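Local coordinates for protein cytochrome P450 monooxygenase (Rhodococcus sp. ECU0066, PDB 6KBH) that probably acts as a self-sufficient monooxygenase, joining a heme-binding cytochrome P450 to FMN- and [2Fe-2S]-carrying reductase parts in one chain, at residues Y117-N122 with K231-A236; Y205-T210 with V223-A228; T476-G481 with G558-V563; D575-V580 with D653-Y658; F648-D653 with T673-D678. All coordinates share one frame; numbering follows the deposited sequence.

Contact 1 (Y117-N122 with K231-A236)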
# COMPACT_ATOMS: atom_id res chain seq x y z
N TYR A 117 -40.56 6.53 10.71
CA TYR A 117 -40.12 5.39 9.92
C TYR A 117 -39.61 4.25 10.79
O TYR A 117 -39.05 3.28 10.25
CB TYR A 117 -39.02 5.81 8.94
CG TYR A 117 -39.48 6.69 7.80
CD1 TYR A 117 -39.60 8.07 7.96
CD2 TYR A 117 -39.81 6.15 6.57
CE1 TYR A 117 -40.02 8.88 6.92
CE2 TYR A 117 -40.23 6.95 5.52
CZ TYR A 117 -40.34 8.31 5.71
OH TYR A 117 -40.76 9.11 4.67
N GLY A 118 -39.79 4.34 12.11
CA GLY A 118 -39.36 3.30 13.03
C GLY A 118 -37.91 2.89 12.84
O GLY A 118 -37.59 1.70 12.83
N TYR A 119 -37.03 3.88 12.69
CA TYR A 119 -35.62 3.64 12.41
C TYR A 119 -34.87 3.41 13.72
O TYR A 119 -34.99 4.20 14.66
CB TYR A 119 -35.04 4.81 11.62
CG TYR A 119 -33.53 5.04 11.69
CD1 TYR A 119 -32.95 5.76 12.73
CD2 TYR A 119 -32.71 4.58 10.67
CE1 TYR A 119 -31.57 5.97 12.76
CE2 TYR A 119 -31.35 4.78 10.70
CZ TYR A 119 -30.78 5.48 11.75
OH TYR A 119 -29.42 5.68 11.77
N ALA A 120 -34.12 2.31 13.77
CA ALA A 120 -33.29 2.00 14.94
C ALA A 120 -32.03 1.31 14.41
O ALA A 120 -32.02 0.10 14.20
CB ALA A 120 -34.03 1.13 15.94
N MET A 121 -30.99 2.10 14.17
CA MET A 121 -29.74 1.55 13.69
C MET A 121 -28.83 1.20 14.85
O MET A 121 -28.62 2.01 15.76
CB MET A 121 -29.01 2.51 12.76
CG MET A 121 -27.71 1.87 12.29
SD MET A 121 -26.71 2.85 11.19
CE MET A 121 -27.82 2.87 9.82
N ASN A 122 -28.27 0.00 14.80
CA ASN A 122 -27.24 -0.40 15.74
C ASN A 122 -25.92 0.25 15.37
O ASN A 122 -25.66 0.58 14.21
CB ASN A 122 -27.08 -1.92 15.73
CG ASN A 122 -28.40 -2.63 15.50
OD1 ASN A 122 -28.73 -2.98 14.37
ND2 ASN A 122 -29.16 -2.83 16.57
N LYS A 231 -36.58 7.49 5.15
CA LYS A 231 -36.96 6.91 3.86
C LYS A 231 -36.03 5.78 3.48
O LYS A 231 -36.46 4.69 3.07
CB LYS A 231 -36.95 7.97 2.76
CG LYS A 231 -38.04 9.02 2.84
CD LYS A 231 -37.88 10.01 1.69
CE LYS A 231 -38.73 11.25 1.89
NZ LYS A 231 -40.18 10.93 1.87
N PHE A 232 -34.73 6.01 3.64
CA PHE A 232 -33.74 5.04 3.22
C PHE A 232 -33.71 3.82 4.14
O PHE A 232 -33.39 2.71 3.69
CB PHE A 232 -32.38 5.74 3.14
CG PHE A 232 -31.22 4.81 3.03
CD1 PHE A 232 -30.72 4.18 4.16
CD2 PHE A 232 -30.60 4.58 1.81
CE1 PHE A 232 -29.69 3.31 4.07
CE2 PHE A 232 -29.53 3.71 1.73
CZ PHE A 232 -29.08 3.07 2.86
N TRP A 233 -34.07 3.99 5.42
CA TRP A 233 -33.97 2.88 6.36
C TRP A 233 -34.99 1.79 6.06
O TRP A 233 -34.67 0.60 6.11
CB TRP A 233 -34.16 3.39 7.79
CG TRP A 233 -34.33 2.30 8.81
CD1 TRP A 233 -35.51 1.85 9.32
CD2 TRP A 233 -33.29 1.55 9.45
NE1 TRP A 233 -35.27 0.86 10.24
CE2 TRP A 233 -33.92 0.66 10.34
CE3 TRP A 233 -31.90 1.55 9.36
CZ2 TRP A 233 -33.20 -0.23 11.13
CZ3 TRP A 233 -31.18 0.67 10.14
CH2 TRP A 233 -31.83 -0.21 11.02
N GLN A 234 -36.23 2.17 5.75
CA GLN A 234 -37.26 1.17 5.52
C GLN A 234 -37.26 0.63 4.09
O GLN A 234 -37.59 -0.54 3.89
CB GLN A 234 -38.65 1.73 5.88
CG GLN A 234 -39.29 2.64 4.86
CD GLN A 234 -40.73 2.99 5.23
OE1 GLN A 234 -41.26 2.49 6.23
NE2 GLN A 234 -41.36 3.85 4.44
N PHE A 235 -36.88 1.44 3.10
CA PHE A 235 -36.68 0.88 1.77
C PHE A 235 -35.52 -0.12 1.79
O PHE A 235 -35.64 -1.24 1.26
CB PHE A 235 -36.46 2.01 0.76
CG PHE A 235 -36.37 1.54 -0.67
CD1 PHE A 235 -36.45 0.19 -0.99
CD2 PHE A 235 -36.21 2.47 -1.71
CE1 PHE A 235 -36.35 -0.23 -2.29
CE2 PHE A 235 -36.13 2.06 -3.02
CZ PHE A 235 -36.19 0.69 -3.30
N ALA A 236 -34.41 0.23 2.44
CA ALA A 236 -33.35 -0.76 2.53
C ALA A 236 -33.80 -1.99 3.31
O ALA A 236 -33.19 -3.05 3.17
CB ALA A 236 -32.10 -0.15 3.17

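Contact 2 (Y205-T210 with V223-A228)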
# COMPACT_ATOMS: atom_id res chain seq x y z
N TYR A 205 -32.14 8.71 -1.93
CA TYR A 205 -32.16 8.84 -0.49
C TYR A 205 -30.77 8.97 0.12
O TYR A 205 -30.63 8.92 1.34
CB TYR A 205 -32.89 7.64 0.14
CG TYR A 205 -34.32 7.44 -0.30
CD1 TYR A 205 -35.04 8.46 -0.91
CD2 TYR A 205 -34.96 6.22 -0.10
CE1 TYR A 205 -36.35 8.27 -1.32
CE2 TYR A 205 -36.27 6.02 -0.50
CZ TYR A 205 -36.96 7.05 -1.11
OH TYR A 205 -38.27 6.85 -1.51
N SER A 206 -29.73 9.11 -0.71
CA SER A 206 -28.36 9.26 -0.24
C SER A 206 -27.98 10.74 -0.26
O SER A 206 -28.09 11.40 -1.31
CB SER A 206 -27.39 8.46 -1.12
OG SER A 206 -27.63 7.07 -1.02
N ILE A 207 -27.54 11.26 0.88
CA ILE A 207 -27.32 12.70 1.05
C ILE A 207 -26.02 12.94 1.82
O ILE A 207 -25.38 12.01 2.33
CB ILE A 207 -28.48 13.39 1.79
CG1 ILE A 207 -28.69 12.76 3.16
CG2 ILE A 207 -29.76 13.33 0.95
CD1 ILE A 207 -29.51 13.60 4.10
N ALA A 208 -25.65 14.21 1.90
CA ALA A 208 -24.50 14.62 2.69
C ALA A 208 -24.84 14.62 4.17
O ALA A 208 -25.92 15.05 4.58
CB ALA A 208 -24.03 16.01 2.25
N HIS A 209 -23.90 14.12 4.98
CA HIS A 209 -24.06 14.07 6.43
C HIS A 209 -23.05 14.92 7.18
O HIS A 209 -23.09 14.94 8.42
CB HIS A 209 -23.95 12.62 6.92
CG HIS A 209 -25.14 11.77 6.59
ND1 HIS A 209 -25.20 10.99 5.45
CD2 HIS A 209 -26.30 11.56 7.25
CE1 HIS A 209 -26.35 10.34 5.42
NE2 HIS A 209 -27.04 10.67 6.50
N THR A 210 -22.15 15.62 6.48
CA THR A 210 -21.03 16.26 7.15
C THR A 210 -21.49 17.34 8.12
O THR A 210 -21.08 17.36 9.29
CB THR A 210 -20.06 16.85 6.12
OG1 THR A 210 -20.71 17.92 5.41
CG2 THR A 210 -19.65 15.79 5.13
N VAL A 223 -34.14 17.99 10.27
CA VAL A 223 -35.32 17.21 9.89
C VAL A 223 -35.17 16.67 8.46
O VAL A 223 -35.51 15.52 8.19
CB VAL A 223 -36.61 18.03 10.08
CG1 VAL A 223 -36.58 18.77 11.40
CG2 VAL A 223 -36.86 19.00 8.93
N ALA A 224 -34.65 17.49 7.54
CA ALA A 224 -34.51 17.04 6.16
C ALA A 224 -33.59 15.83 6.05
O ALA A 224 -33.77 14.99 5.17
CB ALA A 224 -34.00 18.18 5.28
N VAL A 225 -32.60 15.74 6.95
CA VAL A 225 -31.77 14.54 7.01
C VAL A 225 -32.55 13.38 7.60
O VAL A 225 -32.57 12.28 7.04
CB VAL A 225 -30.48 14.83 7.80
CG1 VAL A 225 -29.75 13.54 8.13
CG2 VAL A 225 -29.58 15.78 7.03
N ALA A 226 -33.22 13.61 8.73
CA ALA A 226 -34.04 12.57 9.35
C ALA A 226 -35.10 12.05 8.39
O ALA A 226 -35.48 10.87 8.47
CB ALA A 226 -34.70 13.11 10.62
N ASP A 227 -35.58 12.89 7.48
CA ASP A 227 -36.56 12.44 6.50
C ASP A 227 -35.91 11.57 5.44
O ASP A 227 -36.44 10.50 5.09
CB ASP A 227 -37.25 13.65 5.87
CG ASP A 227 -38.60 13.31 5.27
OD1 ASP A 227 -39.48 12.83 6.03
OD2 ASP A 227 -38.80 13.53 4.06
N ALA A 228 -34.76 11.99 4.91
CA ALA A 228 -34.08 11.18 3.90
C ALA A 228 -33.51 9.90 4.50
O ALA A 228 -33.49 8.86 3.83
CB ALA A 228 -32.97 12.00 3.24

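Contact 3 (T476-G481 with G558-V563)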
# COMPACT_ATOMS: atom_id res chain seq x y z
N THR A 476 10.98 4.05 -13.76
CA THR A 476 10.56 3.48 -15.04
C THR A 476 11.65 3.81 -16.05
O THR A 476 11.71 4.93 -16.58
CB THR A 476 9.20 4.02 -15.46
OG1 THR A 476 9.37 5.25 -16.17
CG2 THR A 476 8.33 4.23 -14.24
N MET A 477 12.52 2.84 -16.31
CA MET A 477 13.59 3.04 -17.27
C MET A 477 13.15 2.62 -18.67
O MET A 477 12.10 2.00 -18.86
CB MET A 477 14.85 2.26 -16.85
CG MET A 477 15.48 2.71 -15.54
SD MET A 477 16.40 1.38 -14.78
CE MET A 477 18.02 2.01 -14.88
N ALA A 478 13.98 2.96 -19.64
CA ALA A 478 13.73 2.66 -21.04
C ALA A 478 14.79 1.69 -21.54
O ALA A 478 15.95 1.74 -21.11
CB ALA A 478 13.73 3.93 -21.90
N VAL A 479 14.38 0.81 -22.44
CA VAL A 479 15.29 -0.17 -23.04
C VAL A 479 15.91 0.47 -24.28
O VAL A 479 15.23 0.72 -25.27
CB VAL A 479 14.56 -1.48 -23.38
CG1 VAL A 479 13.26 -1.22 -24.13
CG2 VAL A 479 15.48 -2.39 -24.17
N SER A 480 17.22 0.73 -24.22
CA SER A 480 17.93 1.34 -25.33
C SER A 480 18.53 0.33 -26.29
O SER A 480 18.90 0.71 -27.41
CB SER A 480 19.03 2.25 -24.81
OG SER A 480 19.94 1.53 -23.99
N GLY A 481 18.66 -0.93 -25.89
CA GLY A 481 19.23 -1.93 -26.78
C GLY A 481 19.06 -3.37 -26.33
O GLY A 481 19.15 -3.68 -25.14
N GLY A 558 12.75 0.88 -27.10
CA GLY A 558 11.84 1.98 -26.90
C GLY A 558 10.75 1.74 -25.88
O GLY A 558 10.06 2.69 -25.50
N ALA A 559 10.56 0.50 -25.45
CA ALA A 559 9.62 0.23 -24.37
C ALA A 559 10.17 0.77 -23.05
O ALA A 559 11.34 1.15 -22.94
CB ALA A 559 9.35 -1.27 -24.25
N THR A 560 9.31 0.80 -22.04
CA THR A 560 9.75 1.20 -20.71
C THR A 560 9.24 0.21 -19.68
O THR A 560 8.08 -0.20 -19.72
CB THR A 560 9.29 2.62 -20.35
OG1 THR A 560 7.88 2.76 -20.56
CG2 THR A 560 10.06 3.64 -21.17
N LEU A 561 10.11 -0.15 -18.76
CA LEU A 561 9.85 -1.16 -17.76
C LEU A 561 10.00 -0.50 -16.39
O LEU A 561 10.91 0.29 -16.17
CB LEU A 561 10.85 -2.31 -17.86
CG LEU A 561 10.64 -3.39 -18.92
CD1 LEU A 561 11.89 -4.26 -19.03
CD2 LEU A 561 9.44 -4.22 -18.59
N ARG A 562 9.10 -0.84 -15.48
CA ARG A 562 9.24 -0.46 -14.08
C ARG A 562 10.26 -1.38 -13.43
O ARG A 562 10.21 -2.60 -13.58
CB ARG A 562 7.90 -0.55 -13.35
CG ARG A 562 8.04 -0.71 -11.86
CD ARG A 562 6.88 -0.07 -11.11
NE ARG A 562 5.81 -1.02 -10.81
CZ ARG A 562 5.68 -1.67 -9.65
NH1 ARG A 562 6.54 -1.47 -8.66
NH2 ARG A 562 4.67 -2.51 -9.47
N VAL A 563 11.21 -0.80 -12.72
CA VAL A 563 12.38 -1.51 -12.24
C VAL A 563 12.75 -0.94 -10.88
O VAL A 563 12.99 0.27 -10.76
CB VAL A 563 13.54 -1.40 -13.24
CG1 VAL A 563 13.72 0.02 -13.72
CG2 VAL A 563 14.81 -1.92 -12.65

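Contact 4 (D575-V580 with D653-Y658)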
# COMPACT_ATOMS: atom_id res chain seq x y z
N ASP A 575 37.63 -8.65 2.51
CA ASP A 575 38.87 -8.88 3.23
C ASP A 575 39.37 -10.32 3.12
O ASP A 575 40.34 -10.68 3.80
CB ASP A 575 38.73 -8.48 4.71
CG ASP A 575 37.74 -9.34 5.48
OD1 ASP A 575 37.34 -10.43 5.00
OD2 ASP A 575 37.36 -8.93 6.60
N ALA A 576 38.73 -11.15 2.30
CA ALA A 576 39.14 -12.54 2.18
C ALA A 576 40.46 -12.64 1.41
O ALA A 576 40.83 -11.75 0.64
CB ALA A 576 38.05 -13.36 1.50
N LYS A 577 41.17 -13.74 1.64
CA LYS A 577 42.48 -13.95 1.02
C LYS A 577 42.36 -14.09 -0.50
O LYS A 577 43.08 -13.43 -1.26
CB LYS A 577 43.12 -15.18 1.66
CG LYS A 577 43.74 -16.27 0.78
CD LYS A 577 44.91 -15.79 -0.07
CE LYS A 577 45.51 -16.96 -0.87
NZ LYS A 577 44.57 -17.57 -1.85
N ARG A 578 41.48 -14.98 -0.94
CA ARG A 578 41.35 -15.33 -2.35
C ARG A 578 39.89 -15.65 -2.62
O ARG A 578 39.13 -15.97 -1.70
CB ARG A 578 42.26 -16.52 -2.72
CG ARG A 578 42.11 -17.08 -4.14
CD ARG A 578 43.17 -18.14 -4.39
NE ARG A 578 42.98 -19.35 -3.61
CZ ARG A 578 42.85 -20.58 -4.13
NH1 ARG A 578 42.90 -20.76 -5.44
NH2 ARG A 578 42.68 -21.62 -3.32
N TYR A 579 39.51 -15.51 -3.87
CA TYR A 579 38.17 -15.84 -4.30
C TYR A 579 38.29 -16.83 -5.44
O TYR A 579 39.00 -16.57 -6.41
CB TYR A 579 37.43 -14.57 -4.73
CG TYR A 579 37.82 -13.41 -3.85
CD1 TYR A 579 37.22 -13.23 -2.62
CD2 TYR A 579 38.85 -12.55 -4.20
CE1 TYR A 579 37.59 -12.21 -1.79
CE2 TYR A 579 39.23 -11.52 -3.37
CZ TYR A 579 38.60 -11.35 -2.17
OH TYR A 579 38.98 -10.32 -1.34
N VAL A 580 37.63 -17.97 -5.32
CA VAL A 580 37.48 -18.85 -6.46
C VAL A 580 36.00 -18.87 -6.75
O VAL A 580 35.19 -19.01 -5.83
CB VAL A 580 38.07 -20.25 -6.23
CG1 VAL A 580 39.54 -20.10 -5.81
CG2 VAL A 580 37.22 -21.14 -5.30
N ASP A 653 43.01 -21.98 4.61
CA ASP A 653 42.50 -21.00 5.58
C ASP A 653 41.85 -19.75 4.99
O ASP A 653 40.78 -19.33 5.45
CB ASP A 653 43.67 -20.61 6.47
CG ASP A 653 43.41 -19.36 7.27
OD1 ASP A 653 42.50 -19.38 8.12
OD2 ASP A 653 44.14 -18.35 7.07
N GLY A 654 42.49 -19.12 4.00
CA GLY A 654 42.01 -17.84 3.52
C GLY A 654 40.97 -17.90 2.41
O GLY A 654 40.16 -16.98 2.28
N THR A 655 40.98 -18.97 1.61
CA THR A 655 40.14 -19.01 0.41
C THR A 655 38.66 -18.94 0.75
O THR A 655 38.17 -19.61 1.67
CB THR A 655 40.42 -20.29 -0.39
OG1 THR A 655 41.79 -20.32 -0.81
CG2 THR A 655 39.52 -20.36 -1.62
N GLN A 656 37.94 -18.10 0.00
CA GLN A 656 36.49 -18.07 -0.06
C GLN A 656 36.01 -18.49 -1.44
O GLN A 656 36.77 -18.44 -2.42
CB GLN A 656 35.94 -16.67 0.27
CG GLN A 656 35.81 -16.36 1.75
CD GLN A 656 35.08 -15.05 1.99
OE1 GLN A 656 34.77 -14.32 1.05
NE2 GLN A 656 34.81 -14.75 3.26
N VAL A 657 34.75 -18.91 -1.51
CA VAL A 657 34.13 -19.34 -2.77
C VAL A 657 32.71 -18.77 -2.85
O VAL A 657 31.85 -19.13 -2.04
CB VAL A 657 34.06 -20.88 -2.88
CG1 VAL A 657 33.56 -21.29 -4.28
CG2 VAL A 657 35.36 -21.60 -2.50
N TYR A 658 32.47 -17.90 -3.83
CA TYR A 658 31.11 -17.53 -4.19
C TYR A 658 30.72 -18.23 -5.48
O TYR A 658 31.56 -18.46 -6.36
CB TYR A 658 30.93 -16.02 -4.34
CG TYR A 658 31.44 -15.22 -3.18
CD1 TYR A 658 32.80 -15.02 -2.99
CD2 TYR A 658 30.57 -14.68 -2.26
CE1 TYR A 658 33.27 -14.30 -1.94
CE2 TYR A 658 31.03 -13.95 -1.19
CZ TYR A 658 32.38 -13.76 -1.04
OH TYR A 658 32.88 -13.04 0.02

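Contact 5 (F648-D653 with T673-D678)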
# COMPACT_ATOMS: atom_id res chain seq x y z
N PHE A 648 38.18 -28.84 -4.81
CA PHE A 648 38.07 -28.55 -3.39
C PHE A 648 38.49 -29.75 -2.55
O PHE A 648 37.95 -29.99 -1.46
CB PHE A 648 36.65 -28.09 -3.06
CG PHE A 648 36.13 -27.03 -4.01
CD1 PHE A 648 35.73 -27.37 -5.30
CD2 PHE A 648 36.07 -25.70 -3.63
CE1 PHE A 648 35.28 -26.40 -6.18
CE2 PHE A 648 35.61 -24.72 -4.51
CZ PHE A 648 35.21 -25.08 -5.78
N ALA A 649 39.49 -30.49 -3.05
CA ALA A 649 40.00 -31.68 -2.38
C ALA A 649 40.38 -31.38 -0.94
O ALA A 649 39.99 -32.11 -0.02
CB ALA A 649 41.20 -32.22 -3.15
N ASP A 650 41.13 -30.31 -0.71
CA ASP A 650 41.37 -29.92 0.67
C ASP A 650 41.61 -28.42 0.76
O ASP A 650 42.25 -27.83 -0.12
CB ASP A 650 42.54 -30.71 1.29
CG ASP A 650 42.04 -31.73 2.30
OD1 ASP A 650 40.84 -31.67 2.64
OD2 ASP A 650 42.84 -32.57 2.76
N PRO A 651 41.15 -27.79 1.83
CA PRO A 651 41.00 -26.34 1.86
C PRO A 651 42.30 -25.61 2.15
O PRO A 651 43.35 -26.20 2.42
CB PRO A 651 40.01 -26.13 3.01
CG PRO A 651 40.29 -27.27 3.93
CD PRO A 651 40.62 -28.43 3.05
N GLU A 652 42.21 -24.28 2.06
CA GLU A 652 43.20 -23.36 2.64
C GLU A 652 42.44 -22.33 3.46
O GLU A 652 41.36 -21.87 3.06
CB GLU A 652 44.08 -22.71 1.56
CG GLU A 652 45.18 -21.76 2.08
CD GLU A 652 44.68 -20.38 2.41
OE1 GLU A 652 43.66 -19.99 1.82
OE2 GLU A 652 45.35 -19.69 3.21
N ASP A 653 43.01 -21.98 4.61
CA ASP A 653 42.50 -21.00 5.58
C ASP A 653 41.85 -19.75 4.99
O ASP A 653 40.78 -19.33 5.45
CB ASP A 653 43.67 -20.61 6.47
CG ASP A 653 43.41 -19.36 7.27
OD1 ASP A 653 42.50 -19.38 8.12
OD2 ASP A 653 44.14 -18.35 7.07
N THR A 673 32.33 -28.77 -0.77
CA THR A 673 32.95 -27.80 0.13
C THR A 673 32.60 -28.02 1.59
O THR A 673 32.94 -27.18 2.43
CB THR A 673 32.54 -26.37 -0.26
OG1 THR A 673 32.96 -25.47 0.77
CG2 THR A 673 31.04 -26.27 -0.40
N ALA A 674 31.91 -29.12 1.91
CA ALA A 674 31.56 -29.38 3.31
C ALA A 674 32.80 -29.50 4.19
O ALA A 674 32.73 -29.22 5.39
CB ALA A 674 30.70 -30.64 3.42
N HIS A 675 33.93 -29.89 3.60
CA HIS A 675 35.17 -30.07 4.35
C HIS A 675 35.72 -28.77 4.92
O HIS A 675 36.57 -28.80 5.81
CB HIS A 675 36.27 -30.69 3.47
CG HIS A 675 35.84 -31.87 2.66
ND1 HIS A 675 36.73 -32.62 1.93
CD2 HIS A 675 34.63 -32.44 2.46
CE1 HIS A 675 36.10 -33.60 1.31
NE2 HIS A 675 34.81 -33.51 1.62
N TRP A 676 35.25 -27.63 4.43
CA TRP A 676 35.92 -26.35 4.62
C TRP A 676 35.40 -25.65 5.86
O TRP A 676 34.43 -26.10 6.49
CB TRP A 676 35.71 -25.49 3.37
CG TRP A 676 36.37 -26.06 2.14
CD1 TRP A 676 36.17 -27.30 1.60
CD2 TRP A 676 37.33 -25.42 1.30
NE1 TRP A 676 36.95 -27.47 0.49
CE2 TRP A 676 37.68 -26.33 0.28
CE3 TRP A 676 37.95 -24.16 1.32
CZ2 TRP A 676 38.60 -26.02 -0.71
CZ3 TRP A 676 38.87 -23.85 0.33
CH2 TRP A 676 39.18 -24.78 -0.67
N PRO A 677 36.05 -24.55 6.28
CA PRO A 677 35.46 -23.71 7.33
C PRO A 677 34.05 -23.25 6.99
O PRO A 677 33.62 -23.36 5.84
CB PRO A 677 36.44 -22.53 7.42
CG PRO A 677 37.75 -23.12 7.02
CD PRO A 677 37.44 -24.16 5.97
N ASP A 678 33.33 -22.72 7.98
CA ASP A 678 31.88 -22.61 7.85
C ASP A 678 31.46 -21.48 6.91
O ASP A 678 30.63 -21.70 6.01
CB ASP A 678 31.25 -22.42 9.23
CG ASP A 678 31.14 -23.72 9.99
OD1 ASP A 678 31.31 -24.78 9.36
OD2 ASP A 678 30.88 -23.69 11.21

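Contact 1 (Y117-N122 with K231-A236)
Just past helix 108-116, which a Schellman motif closes with Gly118 (positive phi) as its C-prime residue, Tyr117 and Tyr119 lie against Trp233 and its neighbours on helix 219-242. The sequence and helix order suggest that this is the loop before the C helix meeting the P450 G helix. Trp233 carries its CG anti to the backbone N (chi1 169°), which extends the indole from the helix toward the loop. The Tyr119 ring turns an edge to the indole face in an offset edge-to-face pair, its centroid 4.8 Å from that of the Trp233 six-membered ring, with planes at 78°. Tyr119 CA adds a CH-pi contact, 3.7 Å from the centroid of the Trp233 five-membered ring, 22° off the normal. At the far end of the indole, Met121 CB lies 3.9 Å from Trp233 CZ3.

Tyr117 meets Lys231 and Gln234, which lie on either side of Trp233 in the sequence, differently. Lys231 N sits over one face of its ring, while Gln234 NE2 approaches the edge, 3.5 Å from Tyr117 CE2. The phenol oxygen receives a weak hydrogen bond from Lys231, NZ to Tyr117 OH 3.4 Å. Behind the contact, His273 stacks on Trp233 and bonds its carbonyl oxygen, and Met277 touches Tyr119, so helix 269-281 joins in. Were Trp233 an alanine, a gap would probably open between loop and helix and the Tyr119 edge would lose its aromatic face. With one weak hydrogen bond across it, the interface depends chiefly on aromatic and apolar contacts.

Contact 2 (Y205-T210 with V223-A228)
Tyr205, the first residue to leave helical backbone angles after helix 199-204, passes Ala228 with CA atoms 5.3 Å apart, and the irregular chain of 205-210 then runs beside helix 219-242 without a hydrogen bond between the two segments. Ile207 carries most of the side-chain contact. Its CG1 sits between the backbone N and the carbonyl carbon (chi1 59°), and CD1 thereby reaches down to the helix. There the methyl meets two side chains one turn apart: Ile207 CD1 is 3.7 Å from Val225 CG2 and 3.9 Å from Ala228 CB. The other branch of Ile207 contributes as well, with CG2 standing 4.2 Å from Ala228 CB.

The valine divides its methyls. While CG2 takes the isoleucine tip, His209 CD2 approaches Val225 CG1 obliquely at 4.1 Å. At the start of the loop Tyr205 CB rests 3.9 Å from Ala228 O, a contact without bonding, and its side chain goes on to touch Lys231, Phe232 and Phe235 further along the same helix. Two polar ties outside the pair fix the loop: Ser206 OG bonds Leu202 O, and His209 N bonds Glu285 OE2 on helix 284-300. Total buried area is modest, 228 Å². Judged by helix order and the P450 sequence, 205-210 probably belongs to the connection between the F and G helices, here lying against the G helix through Ile207, with Val225 and Ala228 meeting it.

Contact 3 (T476-G481 with G558-V563)
Met477, with CG anti to its carbonyl carbon (chi1 -63°), and Val563, with CG1 between its backbone N and carbonyl carbon (chi1 46°), turn these branches toward each other; Met477 CG comes 3.7 Å from Val563 CG1. Val479 likewise has CG1 between N and carbonyl carbon, and the methyl rests 3.9 Å from Ala559 CB.

Backbone pairing sets this register. Met477 and Leu561 form an antiparallel hydrogen-bonded pair: Leu561 N gives a bond to Met477 O at 2.9 Å, while the return bond from Met477 N to Leu561 O is weak at 3.0 Å. Beyond it, Val479 N reaches Ala559 O at 3.1 Å, and Gly558 N meets Val479 O at 3.1 Å in an almost straight line (175°), lying in the carbonyl plane. At the backbone angles of Gly558 a CB would jam against the preceding carbonyl O, which calls for glycine. Thr476 with Arg562 and Ala478 with Thr560 are the non-hydrogen-bonded pairs; Ala478 CB touches Thr560 CG2 at 3.8 Å on their common face.

On the sheet face of Met477 and Leu561 both side chains are buried, and Leu561 packs on Val513. Arg562, on the other face, forms a salt bridge with Asp514. Both strands belong to the antiparallel sheet of the FAD-binding FR-type domain, the flavin-carrying barrel of this reductase family, which here holds FMN. Chemically, main-chain bonds do most of the joining, with a glycine needed at one end, between a buried apolar face and a mixed one of Thr476, Ala478, Thr560 and Arg562.

Contact 4 (D575-V580 with D653-Y658)
Arg578 grips one atom of Thr655 with two nitrogens: NE lies 3.2 Å and NH2 3.0 Å from Thr655 OG1. The side-on grip uses the guanidinium edge, although the hydroxyl oxygen stands about 18° out of the plane. A bend at chi3 (69°) of Arg578 turns the group back along the threonine, and the two side chains lie side by side, pointing the same way. Val580 CG1 rests over one guanidinium face, offset toward its rim. Further along, Val580 CG2 meets Val657 CG2 at 3.4 Å.

Parallel pairing of the strands brings these groups into line. Gln656 bonds through both its backbone atoms: its N donates to Arg578 O at 3.0 Å, and its O accepts from Val580 N at 3.1 Å, a 166° bond in the carbonyl plane. On the opposite sheet face from Arg578, Tyr579 CD1 stands 4.1 Å from Tyr658 CE1, the tyrosines pointing the same way, and Ala576 CB touches Gln656 OE1 at 3.4 Å. A leucine in place of Arg578 would probably cost Thr655 OG1 both of these donors and leave the hydroxyl group less firmly held.

In the second shell, Glu652 OE1 bonds Thr655 N, Asp573 N bonds Tyr658 OH, and His682 stacks on the Tyr658 ring. Helix 588-601 packs on Tyr579 and Tyr658. Strand 578-584 is the middle of five in a parallel sheet consistent with the nucleotide-binding fold of ferredoxin-reductase relatives, lying between 605-611 and 655-661, with 681-685 flanking the latter.

Contact 5 (F648-D653 with T673-D678)
The Trp676 indole has Pro651 over one face, Phe648 O at its edge in the ring plane, and the Phe648 ring pointing an edge toward its face. These groups join two helix-to-strand loops of the ferredoxin-reductase-like domain, which lead into the neighbouring strands 655-661 and 681-685 of its parallel sheet. The proline contact is a CH-pi one: Pro651 CB lies 3.4 Å from the centroid of the Trp676 six-membered ring and 19° off its normal. The phenylalanine is more distant, with centroids of the Phe648 ring and Trp676 six-membered ring 5.9 Å apart and planes at 63°, an offset edge-to-face pair. In the plane of the indole, Trp676 NE1 gives Phe648 O a weak hydrogen bond of 3.3 Å.

Trp676 has CG anti to its carbonyl carbon (chi1 -65°), which carries the indole toward Pro651 and Phe648. Its backbone N bonds Thr673 O at 3.1 Å, which holds the turn just after helix 663-672. Inward, the indole also touches Thr655 and Phe648 touches Val657, both on strand 655-661, so the two loops close over the end of that strand.

Outside the aromatic cluster the packing is looser. Pro651 CB approaches Pro677 CD to 4.4 Å, and at the exposed end of the loops the His675 ring meets Ala649 edge-on, His675 ND1 standing 3.8 Å from Ala649 O.

Overall arrangement
Contacts 1 and 2 are surface contacts of the P450 part and share helix 219-242; contact 2 is nested in the loop that contact 1 closes, and the two meet where Phe232 and Phe235 touch Tyr205. Contacts 4 and 5, about 75 to 79 Å away between centres, lie in one reductase domain, share Asp653, cross along the chain and touch through Val657 and Phe648. Contact 3 belongs to the flavin barrel, its centre about 37 Å from that of contact 4. Contacts 3, 4 and 5 are partly buried. Bonding differs separately: strand pairing gives contacts 3 and 4 main-chain hydrogen bonds, whereas contacts 1, 2 and 5 rely on aromatic or methyl packing with at most weak bonds.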